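Side-chain contacts in ParA (Salmonella enterica subsp. enterica serovar Newport str. SL317, PDB 3EZF), which probably hydrolyses ATP to drive plasmid partition, and when ADP-bound acts as a transcriptional regulator through its winged-helix DNA-binding domain: residues A48-P53 with R58-A63; L87-V92 with D141-D146; E234-N239 with L267-L272; H258-L263 with P295-Q300; S318-T321 with H326-S329. One frame throughout, in Å; residues are numbered along the deposited sequence.

Interaction 1 of 5, residues A48-P53 with R58-A63; sequences AVAKLP and RIVDQA. Unlike the reference sequence in segment 58-63: D61 (reference Glu). With SO4 (sulfate ion), chain H.
V49 and V60 join the two helices of a helix-turn-helix unit in the winged-helix domain of ParA. V49 lies on helix 46-50 and V60 on helix 57-69, with a short turn between them. The order of the two helices is consistent with helix 57-69 being the recognition helix. The backbones come nearest at A50 and V60, whose CA atoms are 6.2 Å apart. The valines meet through single methyl branches, V49 CG1 and V60 CG2, at 3.8 Å. In V60 the CG2 methyl stands anti to the carbonyl carbon, beside the backbone N, and this turns it to the first helix. The same methyl lies 4.0 Å from A50 N and reaches A50 CB from further off. The side chains that meet here are apolar and buried, and V49 also packs on L55 and on V92 of helix 89-98.

R58, near the start of helix 57-69, points away from the first segment. Its guanidinium binds a sulfate ion, probably from the crystallisation liquor, which meets it at the edge of the plane. R99 also binds this sulfate. Such a site may resemble one for a DNA phosphate, but the structure does not establish that. The R58 chain bends at chi2 and chi3, and I59 CD1 lies over one face of the guanidinium, towards the rim. Q62 OE1 accepts from R58 NH2 at 3.0 Å, with the donor above the amide plane. Two N-H groups of R58 grip the sulfate: NH1 reaches O4 at 2.7 Å, and NH2 reaches O1 at 3.2 Å.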
# COMPACT_ATOMS: atom_id res chain seq x y z
N ALA A 48 36.26 19.26 7.52
CA ALA A 48 35.12 18.40 7.75
C ALA A 48 35.62 16.98 8.01
O ALA A 48 35.23 16.36 9.00
CB ALA A 48 34.20 18.42 6.55
N VAL A 49 36.50 16.47 7.14
CA VAL A 49 37.03 15.11 7.31
C VAL A 49 37.77 14.99 8.65
O VAL A 49 37.77 13.93 9.27
CB VAL A 49 38.01 14.72 6.17
CG1 VAL A 49 38.36 13.24 6.26
CG2 VAL A 49 37.39 15.04 4.82
N ALA A 50 38.38 16.09 9.07
CA ALA A 50 39.12 16.12 10.33
C ALA A 50 38.15 15.93 11.48
O ALA A 50 38.48 15.25 12.46
CB ALA A 50 39.87 17.43 10.46
N LYS A 51 36.96 16.51 11.37
CA LYS A 51 35.97 16.37 12.43
C LYS A 51 35.41 14.95 12.50
O LYS A 51 34.61 14.65 13.39
CB LYS A 51 34.83 17.35 12.24
CG LYS A 51 35.26 18.79 12.16
CD LYS A 51 34.10 19.75 12.35
CE LYS A 51 34.18 20.42 13.72
NZ LYS A 51 33.16 21.49 13.92
N LEU A 52 35.80 14.08 11.58
CA LEU A 52 35.30 12.71 11.57
C LEU A 52 36.05 11.82 12.56
O LEU A 52 37.20 12.08 12.90
CB LEU A 52 35.41 12.13 10.16
CG LEU A 52 34.12 12.10 9.32
CD1 LEU A 52 33.26 13.32 9.59
CD2 LEU A 52 34.48 11.98 7.84
N PRO A 53 35.40 10.75 13.04
CA PRO A 53 35.98 9.81 14.00
C PRO A 53 37.39 9.35 13.66
O PRO A 53 37.73 9.18 12.50
CB PRO A 53 34.99 8.65 13.98
CG PRO A 53 33.71 9.32 13.74
CD PRO A 53 34.05 10.31 12.64
N ARG A 58 45.58 16.95 11.53
CA ARG A 58 46.96 16.50 11.37
C ARG A 58 46.95 15.18 10.61
O ARG A 58 47.78 14.98 9.72
CB ARG A 58 47.63 16.33 12.74
CG ARG A 58 49.13 16.06 12.70
CD ARG A 58 49.45 14.58 12.54
NE ARG A 58 49.03 13.80 13.70
CZ ARG A 58 49.09 12.47 13.77
NH1 ARG A 58 48.68 11.84 14.87
NH2 ARG A 58 49.55 11.76 12.74
N ILE A 59 46.02 14.30 10.96
CA ILE A 59 45.90 12.99 10.31
C ILE A 59 45.61 13.17 8.82
O ILE A 59 46.33 12.64 7.97
CB ILE A 59 44.73 12.15 10.88
CG1 ILE A 59 44.79 12.09 12.41
CG2 ILE A 59 44.73 10.77 10.23
CD1 ILE A 59 45.84 11.19 12.96
N VAL A 60 44.55 13.91 8.53
CA VAL A 60 44.12 14.18 7.17
C VAL A 60 45.22 14.78 6.31
O VAL A 60 45.59 14.22 5.28
CB VAL A 60 42.91 15.13 7.16
CG1 VAL A 60 42.67 15.68 5.77
CG2 VAL A 60 41.67 14.40 7.68
N ASP A 61 45.73 15.92 6.73
CA ASP A 61 46.79 16.62 6.00
C ASP A 61 47.99 15.70 5.74
O ASP A 61 48.69 15.84 4.74
CB ASP A 61 47.23 17.84 6.80
CG ASP A 61 48.30 18.65 6.10
OD1 ASP A 61 49.38 18.10 5.81
OD2 ASP A 61 48.07 19.85 5.84
N GLN A 62 48.21 14.76 6.65
CA GLN A 62 49.32 13.82 6.53
C GLN A 62 48.91 12.68 5.63
O GLN A 62 49.70 12.19 4.84
CB GLN A 62 49.69 13.30 7.90
CG GLN A 62 50.96 12.49 7.94
CD GLN A 62 51.16 11.82 9.29
OE1 GLN A 62 51.15 12.48 10.33
NE2 GLN A 62 51.32 10.50 9.28
N ALA A 63 47.67 12.23 5.77
CA ALA A 63 47.14 11.15 4.94
C ALA A 63 47.17 11.59 3.48
O ALA A 63 47.67 10.86 2.62
CB ALA A 63 45.72 10.81 5.35
S SO4 H . 49.75 8.42 14.42
O1 SO4 H . 50.78 8.87 13.46
O2 SO4 H . 50.12 7.09 14.96
O3 SO4 H . 48.45 8.33 13.73
O4 SO4 H . 49.65 9.38 15.54

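Interaction 2 of 5, residues L87-V92 with D141-D146; sequences LTIQNV and DLLRHD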
# COMPACT_ATOMS: atom_id res chain seq x y z
N LEU A 87 36.87 16.19 -0.93
CA LEU A 87 37.00 14.74 -0.97
C LEU A 87 35.63 14.10 -1.01
O LEU A 87 34.69 14.60 -0.40
CB LEU A 87 37.76 14.22 0.27
CG LEU A 87 38.89 15.00 0.94
CD1 LEU A 87 39.58 14.06 1.91
CD2 LEU A 87 39.88 15.53 -0.07
N THR A 88 35.53 12.98 -1.73
CA THR A 88 34.27 12.25 -1.86
C THR A 88 34.18 11.14 -0.82
O THR A 88 35.16 10.82 -0.16
CB THR A 88 34.18 11.56 -3.20
OG1 THR A 88 35.22 10.57 -3.29
CG2 THR A 88 34.31 12.57 -4.32
N ILE A 89 33.00 10.54 -0.71
CA ILE A 89 32.78 9.46 0.23
C ILE A 89 33.88 8.41 0.05
O ILE A 89 34.28 7.76 1.02
CB ILE A 89 31.41 8.76 0.01
CG1 ILE A 89 30.25 9.74 0.24
CG2 ILE A 89 31.28 7.55 0.93
CD1 ILE A 89 30.14 10.21 1.66
N GLN A 90 34.37 8.24 -1.18
CA GLN A 90 35.42 7.25 -1.43
C GLN A 90 36.77 7.73 -0.98
O GLN A 90 37.56 6.95 -0.45
CB GLN A 90 35.51 6.87 -2.92
CG GLN A 90 35.00 5.46 -3.24
CD GLN A 90 35.69 4.35 -2.46
OE1 GLN A 90 35.05 3.39 -2.04
NE2 GLN A 90 36.99 4.48 -2.28
N ASN A 91 37.04 9.01 -1.23
CA ASN A 91 38.30 9.61 -0.81
C ASN A 91 38.46 9.42 0.71
O ASN A 91 39.50 8.95 1.18
CB ASN A 91 38.30 11.11 -1.16
CG ASN A 91 38.26 11.36 -2.65
OD1 ASN A 91 38.21 12.50 -3.11
ND2 ASN A 91 38.30 10.28 -3.43
N VAL A 92 37.41 9.78 1.46
CA VAL A 92 37.38 9.64 2.90
C VAL A 92 37.60 8.18 3.31
O VAL A 92 38.37 7.89 4.24
CB VAL A 92 36.02 10.11 3.48
CG1 VAL A 92 35.97 9.87 5.00
CG2 VAL A 92 35.82 11.59 3.18
N ASP A 141 29.96 9.23 11.13
CA ASP A 141 30.84 8.32 11.85
C ASP A 141 30.69 6.88 11.45
O ASP A 141 30.96 5.99 12.26
CB ASP A 141 30.62 8.40 13.36
CG ASP A 141 29.67 9.48 13.75
OD1 ASP A 141 29.88 10.63 13.29
OD2 ASP A 141 28.73 9.18 14.52
N LEU A 142 30.25 6.63 10.22
CA LEU A 142 30.08 5.26 9.78
C LEU A 142 30.85 5.01 8.51
O LEU A 142 31.02 3.86 8.12
CB LEU A 142 28.61 4.93 9.58
CG LEU A 142 27.81 4.24 10.70
CD1 LEU A 142 28.04 4.90 12.04
CD2 LEU A 142 26.32 4.29 10.35
N LEU A 143 31.32 6.09 7.88
CA LEU A 143 32.09 5.99 6.64
C LEU A 143 33.32 5.09 6.80
O LEU A 143 33.74 4.41 5.87
CB LEU A 143 32.55 7.38 6.16
CG LEU A 143 31.52 8.44 5.76
CD1 LEU A 143 32.25 9.68 5.28
CD2 LEU A 143 30.63 7.95 4.65
N ARG A 144 33.89 5.10 7.99
CA ARG A 144 35.05 4.27 8.30
C ARG A 144 34.74 2.79 8.14
O ARG A 144 35.63 1.95 8.19
CB ARG A 144 35.48 4.51 9.74
CG ARG A 144 34.31 4.43 10.70
CD ARG A 144 34.77 4.22 12.11
NE ARG A 144 35.48 2.95 12.23
CZ ARG A 144 35.91 2.46 13.38
NH1 ARG A 144 35.71 3.14 14.50
NH2 ARG A 144 36.54 1.28 13.39
N HIS A 145 33.46 2.47 7.99
CA HIS A 145 33.03 1.08 7.84
C HIS A 145 32.97 0.63 6.39
O HIS A 145 32.96 -0.56 6.13
CB HIS A 145 31.66 0.86 8.49
CG HIS A 145 31.63 1.12 9.97
ND1 HIS A 145 32.46 0.47 10.86
CD2 HIS A 145 30.88 1.97 10.71
CE1 HIS A 145 32.21 0.90 12.08
NE2 HIS A 145 31.26 1.81 12.01
N ASP A 146 32.92 1.57 5.46
CA ASP A 146 32.84 1.23 4.04
C ASP A 146 31.73 0.20 3.90
O ASP A 146 31.89 -0.83 3.27
CB ASP A 146 34.17 0.61 3.57
CG ASP A 146 34.36 0.69 2.06
OD1 ASP A 146 33.38 0.99 1.35
OD2 ASP A 146 35.49 0.45 1.58
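Q90 and D146 bring two flat groups, an amide and a carboxylate, near each other at the solvent side of the contact, where Q90 is exposed. Q90 OE1 and D146 OD1 are 4.5 Å apart, too far for a bond. The carboxylate is held by other partners, in salt bridges with K103 and R137. The H145 ring has R144 CG over the centre of one face, 4.1 Å above the plane. L142 CB lies at its edge, in the plane, and the ring also stacks with F392.

The contact itself is apolar. L143 spreads its two methyls between two side chains of the first segment. CD1 meets V92 CG1 at 3.7 Å. CD2 meets I89 CD1 at 3.8 Å and touches I89 CG2 as well. L143 crosses both partners at about a right angle, with one methyl against each. Its CG stands anti to the carbonyl carbon (chi1 -63°), and CD1 continues in an extended line (chi2 -178°) to the valine. F44 of strand 43-44 packs on all three side chains.

T88 and N91 form a capping box at the start of helix 89-98. N91 N donates to T88 OG1 at 3.2 Å, and T88 N donates to N91 OD1 at 3.1 Å, from well above the amide plane. The box fixes the first turn that carries I89 and V92. The whole is an interdomain junction, in which a helix of the winged-helix domain rests on the loop between helix 129-138 and strand 149-153 of the P-loop NTPase domain.

Interaction 3 of 5, residues E234-N239 with L267-L272; sequences EILRRN and LAASDL. Unlike the reference sequence in segment 234-239: I235 (reference Val), R238 (reference Lys), N239 (reference Lys).
The first turns of helix 235-241 pass close to the loop 268-271, with the CA atoms of R237 and A269 5.2 Å apart. A269 points its methyl at the helix. R237 lies against it with the carbon part of its chain, CG and CB both touching A269 CB. On the same helix L236 CD1 reaches the same methyl at 4.3 Å. A269 CB is thus touched by two successive residues, by the R237 chain carbons and by L236 CD1.

The R237 chain bends at chi2 (-68°), then runs out along the loop. This brings the edge of its guanidinium to A269 O, which lies in the plane, 3.5 Å from R237 NE. R237 NH2 and D271 OD2 are 4.3 Å apart, too far for a salt bridge, though the opposite charges may still attract. Each charge has a closer partner, for R237 NH1 pairs with D242 and D271 OD2 with R309.

The loop leads from helix 261-267 into strand 272-277 of the parallel sheet of a P-loop NTPase fold. There S270 packs on neighbouring strand 112-116, while A268 packs on helix 294-303. L236 also packs on M181 of helix 177-182, so helix 235-241 touches both that helix and the loop.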
# COMPACT_ATOMS: atom_id res chain seq x y z
N GLU A 234 13.03 -21.86 1.56
CA GLU A 234 14.47 -21.71 1.76
C GLU A 234 15.12 -21.21 0.48
O GLU A 234 16.34 -21.08 0.42
CB GLU A 234 15.11 -23.04 2.14
CG GLU A 234 14.56 -23.68 3.40
CD GLU A 234 15.32 -24.96 3.81
OE1 GLU A 234 16.06 -25.52 2.97
OE2 GLU A 234 15.17 -25.41 4.96
N ILE A 235 14.31 -20.92 -0.54
CA ILE A 235 14.85 -20.44 -1.81
C ILE A 235 15.62 -19.13 -1.67
O ILE A 235 16.72 -19.01 -2.18
CB ILE A 235 13.75 -20.22 -2.87
CG1 ILE A 235 12.77 -21.40 -2.90
CG2 ILE A 235 14.41 -20.06 -4.23
CD1 ILE A 235 13.43 -22.74 -3.10
N LEU A 236 15.03 -18.15 -0.98
CA LEU A 236 15.67 -16.85 -0.78
C LEU A 236 17.10 -16.97 -0.23
O LEU A 236 17.99 -16.30 -0.71
CB LEU A 236 14.83 -15.96 0.16
CG LEU A 236 14.94 -14.42 0.09
CD1 LEU A 236 14.50 -13.84 1.42
CD2 LEU A 236 16.35 -13.97 -0.20
N ARG A 237 17.31 -17.83 0.76
CA ARG A 237 18.63 -17.98 1.35
C ARG A 237 19.58 -18.72 0.42
O ARG A 237 20.76 -18.44 0.38
CB ARG A 237 18.56 -18.75 2.68
CG ARG A 237 19.17 -18.04 3.91
CD ARG A 237 20.70 -17.85 3.93
NE ARG A 237 21.05 -16.82 4.91
CZ ARG A 237 22.28 -16.51 5.34
NH1 ARG A 237 23.35 -17.16 4.89
NH2 ARG A 237 22.45 -15.54 6.22
N ARG A 238 19.05 -19.67 -0.34
CA ARG A 238 19.89 -20.46 -1.22
C ARG A 238 20.17 -19.91 -2.61
O ARG A 238 21.28 -20.04 -3.11
CB ARG A 238 19.31 -21.86 -1.36
CG ARG A 238 20.36 -22.92 -1.56
CD ARG A 238 19.85 -24.10 -2.38
NE ARG A 238 19.65 -23.74 -3.79
CZ ARG A 238 19.94 -24.54 -4.81
NH1 ARG A 238 20.45 -25.75 -4.57
NH2 ARG A 238 19.74 -24.13 -6.06
N ASN A 239 19.18 -19.30 -3.25
CA ASN A 239 19.36 -18.82 -4.62
C ASN A 239 19.78 -17.37 -4.82
O ASN A 239 20.12 -16.97 -5.93
CB ASN A 239 18.09 -19.13 -5.43
CG ASN A 239 17.85 -20.63 -5.58
OD1 ASN A 239 16.81 -21.05 -6.09
ND2 ASN A 239 18.81 -21.43 -5.14
N LEU A 267 11.40 -14.27 6.42
CA LEU A 267 11.64 -14.66 7.80
C LEU A 267 12.60 -15.83 7.90
O LEU A 267 13.38 -15.91 8.84
CB LEU A 267 10.34 -15.08 8.48
CG LEU A 267 9.33 -14.01 8.87
CD1 LEU A 267 8.23 -14.67 9.64
CD2 LEU A 267 9.99 -12.95 9.72
N ALA A 268 12.52 -16.73 6.92
CA ALA A 268 13.35 -17.94 6.91
C ALA A 268 14.84 -17.76 6.59
O ALA A 268 15.60 -18.71 6.69
CB ALA A 268 12.73 -18.97 5.94
N ALA A 269 15.25 -16.56 6.21
CA ALA A 269 16.64 -16.33 5.84
C ALA A 269 17.28 -15.19 6.60
O ALA A 269 18.48 -14.96 6.46
CB ALA A 269 16.72 -16.03 4.36
N SER A 270 16.47 -14.50 7.40
CA SER A 270 16.94 -13.36 8.17
C SER A 270 17.31 -13.69 9.61
O SER A 270 16.73 -14.59 10.23
CB SER A 270 15.86 -12.27 8.15
OG SER A 270 15.36 -12.12 6.84
N ASP A 271 18.27 -12.95 10.14
CA ASP A 271 18.70 -13.19 11.51
C ASP A 271 18.29 -12.07 12.45
O ASP A 271 18.45 -12.18 13.66
CB ASP A 271 20.22 -13.41 11.57
CG ASP A 271 20.97 -12.70 10.46
OD1 ASP A 271 20.66 -11.51 10.22
OD2 ASP A 271 21.85 -13.32 9.84
N LEU A 272 17.72 -11.01 11.88
CA LEU A 272 17.28 -9.87 12.68
C LEU A 272 15.93 -9.33 12.17
O LEU A 272 15.77 -9.03 10.99
CB LEU A 272 18.36 -8.76 12.62
CG LEU A 272 18.35 -7.51 13.52
CD1 LEU A 272 18.23 -6.26 12.67
CD2 LEU A 272 17.22 -7.57 14.53

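Interaction 4 of 5, residues H258-L263 with P295-Q300; sequences HLDPFL and PEMLEQ
D260 meets M297 and Q300 in the P-loop NTPase domain, where the start of helix 261-267 faces helix 294-303. D260 is at the N-cap position of the first helix, but its side chain makes no capping bond. Its carboxylate turns instead to the second helix, where M297 and Q300 lie one turn apart. The backbones stay well separated, with the nearest CA atoms, D260 and M297, at 8.6 Å.

The subunit interface lies close by. H258 of the first segment meets H258 of the second subunit, the rings nearly parallel, with about 5° between their planes. L298 packs on Y7 of that subunit.

One contact is between sulfur and carboxylate. The M297 chain bends at chi2 and chi3, and its SD lies 4.0 Å from D260 OD2. The two side chains cross at about a right angle. M297 is buried, and it also packs on L267 of the same chain and on F214 of the second subunit.

The other contact is polar but loose. Q300 starts with CG anti to the carbonyl carbon (chi1 -60°) and then runs extended, so its amide reaches across at the partly exposed margin. The amide and carboxylate planes are turned 75° apart. The amide donor is too far to bond, with Q300 NE2 4.1 Å from D260 OD1.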
# COMPACT_ATOMS: atom_id res chain seq x y z
N HIS A 258 0.01 -9.60 3.98
CA HIS A 258 -0.68 -10.79 3.47
C HIS A 258 0.23 -11.82 2.80
O HIS A 258 0.16 -13.01 3.12
CB HIS A 258 -1.73 -10.32 2.48
CG HIS A 258 -1.48 -8.94 1.97
ND1 HIS A 258 -1.64 -7.82 2.76
CD2 HIS A 258 -1.02 -8.50 0.78
CE1 HIS A 258 -1.28 -6.75 2.08
NE2 HIS A 258 -0.90 -7.13 0.87
N LEU A 259 1.06 -11.35 1.87
CA LEU A 259 2.00 -12.23 1.15
C LEU A 259 2.50 -13.32 2.08
O LEU A 259 2.67 -13.10 3.28
CB LEU A 259 3.19 -11.41 0.64
CG LEU A 259 3.43 -11.34 -0.87
CD1 LEU A 259 3.65 -12.75 -1.39
CD2 LEU A 259 2.25 -10.68 -1.59
N ASP A 260 2.71 -14.51 1.56
CA ASP A 260 3.21 -15.57 2.42
C ASP A 260 4.48 -16.14 1.84
O ASP A 260 5.55 -15.95 2.41
CB ASP A 260 2.16 -16.68 2.60
CG ASP A 260 1.64 -16.77 4.04
OD1 ASP A 260 1.14 -17.86 4.41
OD2 ASP A 260 1.72 -15.75 4.78
N PRO A 261 4.39 -16.82 0.69
CA PRO A 261 5.67 -17.35 0.21
C PRO A 261 6.82 -16.36 0.30
O PRO A 261 7.93 -16.74 0.65
CB PRO A 261 5.35 -17.80 -1.21
CG PRO A 261 4.14 -16.96 -1.58
CD PRO A 261 3.35 -16.95 -0.34
N PHE A 262 6.58 -15.08 0.02
CA PHE A 262 7.66 -14.11 0.11
C PHE A 262 7.97 -13.80 1.56
O PHE A 262 9.15 -13.78 1.95
CB PHE A 262 7.30 -12.82 -0.65
CG PHE A 262 7.18 -13.00 -2.15
CD1 PHE A 262 6.73 -11.96 -2.96
CD2 PHE A 262 7.50 -14.22 -2.75
CE1 PHE A 262 6.61 -12.13 -4.33
CE2 PHE A 262 7.38 -14.39 -4.13
CZ PHE A 262 6.93 -13.34 -4.92
N LEU A 263 6.93 -13.55 2.36
CA LEU A 263 7.09 -13.26 3.80
C LEU A 263 7.84 -14.42 4.46
O LEU A 263 8.83 -14.22 5.17
CB LEU A 263 5.72 -13.13 4.46
CG LEU A 263 5.51 -12.12 5.59
CD1 LEU A 263 6.60 -12.21 6.62
CD2 LEU A 263 5.46 -10.73 4.98
N PRO A 295 4.55 -15.88 15.62
CA PRO A 295 4.74 -17.25 16.08
C PRO A 295 4.18 -18.26 15.08
O PRO A 295 4.85 -19.22 14.72
CB PRO A 295 3.99 -17.27 17.40
CG PRO A 295 4.32 -15.92 17.94
CD PRO A 295 4.10 -15.02 16.73
N GLU A 296 2.96 -18.03 14.63
CA GLU A 296 2.34 -18.93 13.67
C GLU A 296 3.18 -18.99 12.39
O GLU A 296 3.46 -20.08 11.88
CB GLU A 296 0.92 -18.45 13.38
CG GLU A 296 0.06 -18.33 14.64
CD GLU A 296 -1.30 -17.65 14.40
OE1 GLU A 296 -2.09 -17.52 15.37
OE2 GLU A 296 -1.58 -17.26 13.24
N MET A 297 3.61 -17.83 11.90
CA MET A 297 4.42 -17.77 10.69
C MET A 297 5.66 -18.62 10.89
O MET A 297 5.96 -19.52 10.10
CB MET A 297 4.86 -16.33 10.40
CG MET A 297 3.73 -15.34 10.21
SD MET A 297 3.00 -15.49 8.58
CE MET A 297 1.33 -16.06 8.97
N LEU A 298 6.39 -18.33 11.97
CA LEU A 298 7.61 -19.07 12.29
C LEU A 298 7.35 -20.55 12.49
O LEU A 298 8.26 -21.37 12.38
CB LEU A 298 8.28 -18.49 13.54
CG LEU A 298 8.96 -17.13 13.40
CD1 LEU A 298 9.43 -16.65 14.77
CD2 LEU A 298 10.14 -17.24 12.47
N GLU A 299 6.11 -20.92 12.77
CA GLU A 299 5.79 -22.32 12.96
C GLU A 299 5.69 -23.05 11.63
O GLU A 299 6.24 -24.15 11.47
CB GLU A 299 4.50 -22.49 13.77
CG GLU A 299 4.73 -22.59 15.27
CD GLU A 299 3.47 -22.98 16.03
OE1 GLU A 299 3.56 -23.19 17.27
OE2 GLU A 299 2.40 -23.08 15.40
N GLN A 300 5.01 -22.45 10.65
CA GLN A 300 4.89 -23.07 9.34
C GLN A 300 6.28 -23.43 8.83
O GLN A 300 6.48 -24.50 8.25
CB GLN A 300 4.23 -22.13 8.34
CG GLN A 300 2.84 -21.69 8.72
CD GLN A 300 2.14 -21.00 7.57
OE1 GLN A 300 1.08 -20.40 7.74
NE2 GLN A 300 2.73 -21.10 6.38

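Interaction 5 of 5, residues S318-T321 with H326-S329; sequences SKMT and HETS
M320 is the first residue of S318-T321 to touch the helix, meeting H326 and E327. It follows S318 and K319, which pack on L346 and P347 of another loop. The M320 CA is the nearest to the helix backbone, 5.9 Å from the CA of H326. Its CG stands anti to the backbone N (chi1 168°), which sends the chain across to the helix. There CG lies 3.4 Å from H326 O. The end of the methionine goes on to E327. M320 CE sits 4.0 Å from E327 CA and equally far from E327 CG, resting on the carbon part of the glutamate. The two side chains cross obliquely. The E327 chain is extended beyond CG, so its carboxylate is carried on past the methyl.

T321 comes next and supplies the one polar link. Its OG1 stands between the backbone N and the carbonyl carbon (chi1 38°). The hydroxyl is at the edge of the H326 ring, near its plane. H326 ND1 donates to T321 OG1 at 3.4 Å, in a weak and bent hydrogen bond (147° at the hydrogen). The two side chains lie side by side and point the same way. T321 O also approaches E327 CB, at 4.3 Å.

The contact lies at the surface, its centre about 24 Å from the centre of the chain. The loop 318-321 leaves strand 312-317, an outermost strand of the parallel sheet within this chain. It then turns into helix 324-337, whose first turn packs back on it. S329, further along this helix, bonds through OG to P279 O.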
# COMPACT_ATOMS: atom_id res chain seq x y z
N SER A 318 7.95 5.62 14.69
CA SER A 318 8.29 6.35 13.47
C SER A 318 7.69 7.77 13.42
O SER A 318 6.48 7.94 13.25
CB SER A 318 7.86 5.54 12.24
OG SER A 318 8.67 5.82 11.11
N LYS A 319 8.55 8.76 13.54
CA LYS A 319 8.18 10.17 13.52
C LYS A 319 7.29 10.54 14.70
O LYS A 319 6.69 11.61 14.71
CB LYS A 319 7.47 10.54 12.21
CG LYS A 319 8.06 11.78 11.50
CD LYS A 319 8.16 13.00 12.41
CE LYS A 319 8.99 14.10 11.77
NZ LYS A 319 8.48 14.51 10.43
N MET A 320 7.21 9.65 15.68
CA MET A 320 6.42 9.89 16.87
C MET A 320 6.53 11.38 17.21
O MET A 320 7.63 11.90 17.39
CB MET A 320 6.96 9.07 18.04
CG MET A 320 6.39 9.46 19.40
SD MET A 320 7.50 8.99 20.73
CE MET A 320 7.24 10.33 21.94
N THR A 321 5.38 12.05 17.29
CA THR A 321 5.37 13.48 17.59
C THR A 321 5.08 13.79 19.05
O THR A 321 5.01 12.90 19.90
CB THR A 321 4.34 14.20 16.72
OG1 THR A 321 3.18 13.37 16.57
CG2 THR A 321 4.92 14.51 15.35
N HIS A 326 0.02 9.72 20.34
CA HIS A 326 1.23 9.27 19.64
C HIS A 326 2.41 9.06 20.59
O HIS A 326 3.32 8.28 20.31
CB HIS A 326 1.59 10.25 18.52
CG HIS A 326 0.53 10.40 17.47
ND1 HIS A 326 0.71 11.12 16.31
CD2 HIS A 326 -0.75 9.94 17.42
CE1 HIS A 326 -0.39 11.10 15.60
NE2 HIS A 326 -1.30 10.39 16.25
N GLU A 327 2.39 9.77 21.72
CA GLU A 327 3.42 9.65 22.75
C GLU A 327 2.94 8.59 23.76
O GLU A 327 3.72 8.08 24.57
CB GLU A 327 3.62 11.01 23.45
CG GLU A 327 4.47 10.99 24.71
CD GLU A 327 4.67 12.39 25.32
OE1 GLU A 327 5.07 12.48 26.50
OE2 GLU A 327 4.42 13.39 24.61
N THR A 328 1.65 8.27 23.67
CA THR A 328 1.00 7.28 24.53
C THR A 328 1.20 5.87 23.99
O THR A 328 1.37 4.92 24.75
CB THR A 328 -0.52 7.54 24.65
OG1 THR A 328 -0.75 8.75 25.40
CG2 THR A 328 -1.23 6.38 25.35
N SER A 329 1.15 5.75 22.67
CA SER A 329 1.34 4.45 22.04
C SER A 329 2.83 4.17 22.05
O SER A 329 3.28 3.06 21.79
CB SER A 329 0.78 4.45 20.60
OG SER A 329 1.49 5.32 19.74

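Interactions 1 and 2 belong together. V49 touches L87, L52 touches V92 and L143, and the two join the winged-helix domain within itself and to the NTPase domain. Both are buried and apolar where they touch, with charges at their margins. Interactions 3 and 4 also meet, through L267 against L298, and lie at the two ends of helix 261-267, interaction 4 at its start and interaction 3 at its end. Interaction 3 is buried and rests on one methyl, whereas interaction 4 is partly buried, loosely polar and beside the second subunit. Interaction 5 stands apart on the surface, about 28 Å from interaction 4 between centres. It alone has a hydrogen bond between its segments, a weak one.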